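Local coordinates for myosin regulatory light chain (Placopecten magellanicus, PDB 3PN7), which binds a divalent cation and probably takes part in the calcium regulation of molluscan muscle, which acts on myosin rather than on actin, at residues N35-N43 / G70-L78. Numbering follows the deposited sequence.
Sequences NRDGFIDIN and GPLNFTMFL. With MG (magnesium ion), chain G.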
loop_
_atom_site.group_PDB
_atom_site.type_symbol
_atom_site.label_atom_id
_atom_site.label_comp_id
_atom_site.label_asym_id
_atom_site.label_seq_id
_atom_site.Cartn_x
_atom_site.Cartn_y
_atom_site.Cartn_z
ATOM N N ASN B 35 -37.544 -22.304 13.661
ATOM C CA ASN B 35 -37.953 -23.434 14.501
ATOM C C ASN B 35 -37.358 -23.437 15.900
ATOM O O ASN B 35 -37.926 -24.029 16.816
ATOM C CB ASN B 35 -37.508 -24.757 13.846
ATOM C CG ASN B 35 -38.510 -25.287 12.874
ATOM O OD1 ASN B 35 -38.255 -26.266 12.171
ATOM N ND2 ASN B 35 -39.676 -24.645 12.821
ATOM N N ARG B 36 -36.212 -22.781 16.051
ATOM C CA ARG B 36 -35.429 -22.871 17.272
ATOM C C ARG B 36 -35.010 -24.325 17.394
ATOM O O ARG B 36 -34.500 -24.774 18.417
ATOM C CB ARG B 36 -36.244 -22.417 18.478
ATOM C CG ARG B 36 -36.456 -20.915 18.522
ATOM C CD ARG B 36 -37.563 -20.534 19.480
ATOM N NE ARG B 36 -38.047 -19.181 19.237
ATOM C CZ ARG B 36 -38.613 -18.416 20.161
ATOM N NH1 ARG B 36 -38.765 -18.870 21.395
ATOM N NH2 ARG B 36 -39.027 -17.197 19.852
ATOM N N ASP B 37 -35.241 -25.039 16.301
ATOM C CA ASP B 37 -34.891 -26.439 16.134
ATOM C C ASP B 37 -33.437 -26.734 16.469
ATOM O O ASP B 37 -33.127 -27.739 17.103
ATOM C CB ASP B 37 -35.131 -26.820 14.674
ATOM C CG ASP B 37 -35.621 -28.232 14.514
ATOM O OD1 ASP B 37 -35.507 -29.015 15.475
ATOM O OD2 ASP B 37 -36.124 -28.557 13.422
ATOM N N GLY B 38 -32.547 -25.861 16.014
ATOM C CA GLY B 38 -31.124 -26.125 16.053
ATOM C C GLY B 38 -30.722 -26.614 14.677
ATOM O O GLY B 38 -29.559 -26.908 14.414
ATOM N N PHE B 39 -31.714 -26.698 13.798
ATOM C CA PHE B 39 -31.513 -27.100 12.408
ATOM C C PHE B 39 -32.208 -26.097 11.519
ATOM O O PHE B 39 -33.191 -25.510 11.914
ATOM C CB PHE B 39 -32.106 -28.496 12.142
ATOM C CG PHE B 39 -31.403 -29.592 12.882
ATOM C CD1 PHE B 39 -30.335 -30.255 12.307
ATOM C CD2 PHE B 39 -31.779 -29.929 14.175
ATOM C CE1 PHE B 39 -29.663 -31.247 12.995
ATOM C CE2 PHE B 39 -31.111 -30.914 14.866
ATOM C CZ PHE B 39 -30.049 -31.577 14.273
ATOM N N ILE B 40 -31.688 -25.877 10.323
ATOM C CA ILE B 40 -32.454 -25.186 9.297
ATOM C C ILE B 40 -33.037 -26.211 8.323
ATOM O O ILE B 40 -32.287 -26.956 7.676
ATOM C CB ILE B 40 -31.578 -24.169 8.520
ATOM C CG1 ILE B 40 -31.013 -23.097 9.456
ATOM C CG2 ILE B 40 -32.366 -23.519 7.371
ATOM C CD1 ILE B 40 -30.042 -22.159 8.743
ATOM N N ASP B 41 -34.366 -26.275 8.228
ATOM C CA ASP B 41 -34.999 -27.140 7.226
ATOM C C ASP B 41 -35.708 -26.339 6.145
ATOM O O ASP B 41 -35.603 -25.112 6.095
ATOM C CB ASP B 41 -35.953 -28.151 7.870
ATOM C CG ASP B 41 -37.100 -27.488 8.617
ATOM O OD1 ASP B 41 -37.298 -26.264 8.474
ATOM O OD2 ASP B 41 -37.813 -28.198 9.358
ATOM N N ILE B 42 -36.448 -27.015 5.279
ATOM C CA ILE B 42 -37.067 -26.298 4.172
ATOM C C ILE B 42 -38.130 -25.296 4.643
ATOM O O ILE B 42 -38.308 -24.242 4.033
ATOM C CB ILE B 42 -37.623 -27.240 3.102
ATOM C CG1 ILE B 42 -38.126 -26.418 1.918
ATOM C CG2 ILE B 42 -38.742 -28.124 3.682
ATOM C CD1 ILE B 42 -38.220 -27.186 0.623
ATOM N N ASN B 43 -38.816 -25.615 5.737
ATOM C CA ASN B 43 -39.817 -24.713 6.303
ATOM C C ASN B 43 -39.202 -23.426 6.871
ATOM O O ASN B 43 -39.752 -22.334 6.686
ATOM C CB ASN B 43 -40.641 -25.417 7.390
ATOM C CG ASN B 43 -41.368 -26.649 6.874
ATOM O OD1 ASN B 43 -41.787 -26.711 5.708
ATOM N ND2 ASN B 43 -41.520 -27.644 7.745
ATOM N N GLY B 70 -25.309 -33.212 5.318
ATOM C CA GLY B 70 -26.104 -33.747 6.410
ATOM C C GLY B 70 -27.170 -32.757 6.855
ATOM O O GLY B 70 -27.337 -31.712 6.229
ATOM N N PRO B 71 -27.913 -33.082 7.925
ATOM C CA PRO B 71 -28.925 -32.142 8.434
ATOM C C PRO B 71 -28.281 -30.812 8.827
ATOM O O PRO B 71 -27.217 -30.805 9.441
ATOM C CB PRO B 71 -29.491 -32.865 9.659
ATOM C CG PRO B 71 -29.328 -34.326 9.326
ATOM C CD PRO B 71 -27.998 -34.399 8.587
ATOM N N LEU B 72 -28.917 -29.703 8.464
ATOM C CA LEU B 72 -28.273 -28.394 8.564
ATOM C C LEU B 72 -28.233 -27.824 9.992
ATOM O O LEU B 72 -28.973 -26.912 10.344
ATOM C CB LEU B 72 -28.914 -27.412 7.594
ATOM C CG LEU B 72 -27.982 -26.494 6.824
ATOM C CD1 LEU B 72 -28.793 -25.437 6.101
ATOM C CD2 LEU B 72 -26.965 -25.863 7.758
ATOM N N ASN B 73 -27.365 -28.435 10.785
ATOM C CA ASN B 73 -26.858 -27.967 12.053
ATOM C C ASN B 73 -26.172 -26.621 11.937
ATOM O O ASN B 73 -25.817 -26.198 10.831
ATOM C CB ASN B 73 -25.718 -28.924 12.401
ATOM C CG ASN B 73 -26.043 -29.804 13.540
ATOM O OD1 ASN B 73 -26.931 -29.492 14.336
ATOM N ND2 ASN B 73 -25.325 -30.916 13.653
ATOM N N PHE B 74 -25.882 -25.985 13.070
ATOM C CA PHE B 74 -24.973 -24.845 13.015
ATOM C C PHE B 74 -23.566 -25.242 12.538
ATOM O O PHE B 74 -22.940 -24.488 11.800
ATOM C CB PHE B 74 -24.866 -24.070 14.332
ATOM C CG PHE B 74 -23.847 -22.942 14.277
ATOM C CD1 PHE B 74 -24.046 -21.852 13.444
ATOM C CD2 PHE B 74 -22.679 -22.992 15.027
ATOM C CE1 PHE B 74 -23.112 -20.827 13.378
ATOM C CE2 PHE B 74 -21.745 -21.969 14.959
ATOM C CZ PHE B 74 -21.964 -20.889 14.139
ATOM N N THR B 75 -23.057 -26.400 12.952
ATOM C CA THR B 75 -21.725 -26.790 12.489
ATOM C C THR B 75 -21.733 -27.101 10.988
ATOM O O THR B 75 -20.793 -26.771 10.271
ATOM C CB THR B 75 -21.059 -27.923 13.332
ATOM O OG1 THR B 75 -20.828 -29.082 12.519
ATOM C CG2 THR B 75 -21.907 -28.295 14.520
ATOM N N MET B 76 -22.806 -27.703 10.505
ATOM C CA MET B 76 -22.978 -27.840 9.071
ATOM C C MET B 76 -23.099 -26.459 8.382
ATOM O O MET B 76 -22.686 -26.282 7.237
ATOM C CB MET B 76 -24.202 -28.697 8.789
ATOM C CG MET B 76 -24.403 -29.038 7.340
ATOM S SD MET B 76 -23.076 -30.066 6.672
ATOM C CE MET B 76 -23.015 -31.409 7.856
ATOM N N PHE B 77 -23.663 -25.479 9.082
ATOM C CA PHE B 77 -23.850 -24.142 8.526
ATOM C C PHE B 77 -22.484 -23.483 8.395
ATOM O O PHE B 77 -22.165 -22.870 7.375
ATOM C CB PHE B 77 -24.745 -23.345 9.469
ATOM C CG PHE B 77 -25.079 -21.955 9.007
ATOM C CD1 PHE B 77 -26.183 -21.723 8.206
ATOM C CD2 PHE B 77 -24.345 -20.872 9.446
ATOM C CE1 PHE B 77 -26.531 -20.441 7.816
ATOM C CE2 PHE B 77 -24.682 -19.588 9.057
ATOM C CZ PHE B 77 -25.776 -19.373 8.241
ATOM N N LEU B 78 -21.676 -23.649 9.436
ATOM C CA LEU B 78 -20.305 -23.169 9.445
ATOM C C LEU B 78 -19.558 -23.755 8.274
ATOM O O LEU B 78 -18.816 -23.071 7.578
ATOM C CB LEU B 78 -19.598 -23.615 10.716
ATOM C CG LEU B 78 -19.679 -22.746 11.960
ATOM C CD1 LEU B 78 -18.626 -23.279 12.924
ATOM C CD2 LEU B 78 -19.406 -21.292 11.615
HETATM MG MG MG G . -35.588 -25.638 12.529
HETATM O O HOH W 1 -27.183 -26.284 15.545
HETATM O O HOH W 2 -31.620 -29.567 7.512
#
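Ile40 and Leu72 join the two loops of an EF-hand pair: Ile40 N, in the magnesium-binding loop, donates to Leu72 O in the partner loop at 2.9 Å, a nearly straight bond (N-H...O 161°), the donor tilted out of the carbonyl plane. The same oxygen receives a CA-H contact from Phe39, whose own carbonyl O turns the other way and binds the magnesium ion at 2.5 Å, alongside Asp33 and Asp44. Two waters extend the link: one bridges Gly38 O to Phe74 N, the other Ile40 O to Leu72 N.

The Phe39 side chain runs outward from the loop. Its CB passes 3.9 Å from Leu72 O; CG then swings beside the backbone N (chi1 -66°), which lays the ring alongside Pro71 and Asn73. CD1 meets Asn73 N and Pro71 CB, CE1 rests 3.7 Å from Pro71 CB and nearer still to Asn73 OD1, which CZ also approaches, the ring and amide planes 16° apart. An alanine here would keep the metal-binding carbonyl but is likely to leave Pro71 CB without its apolar neighbour and the Asn73 amide freer to turn.

Ile40 heads inward instead, packing on Phe29 and Ile32 of helix 19-32. Its CB touches Leu72 CD1, and its CD1 ends 3.9 Å from Phe77 CD1.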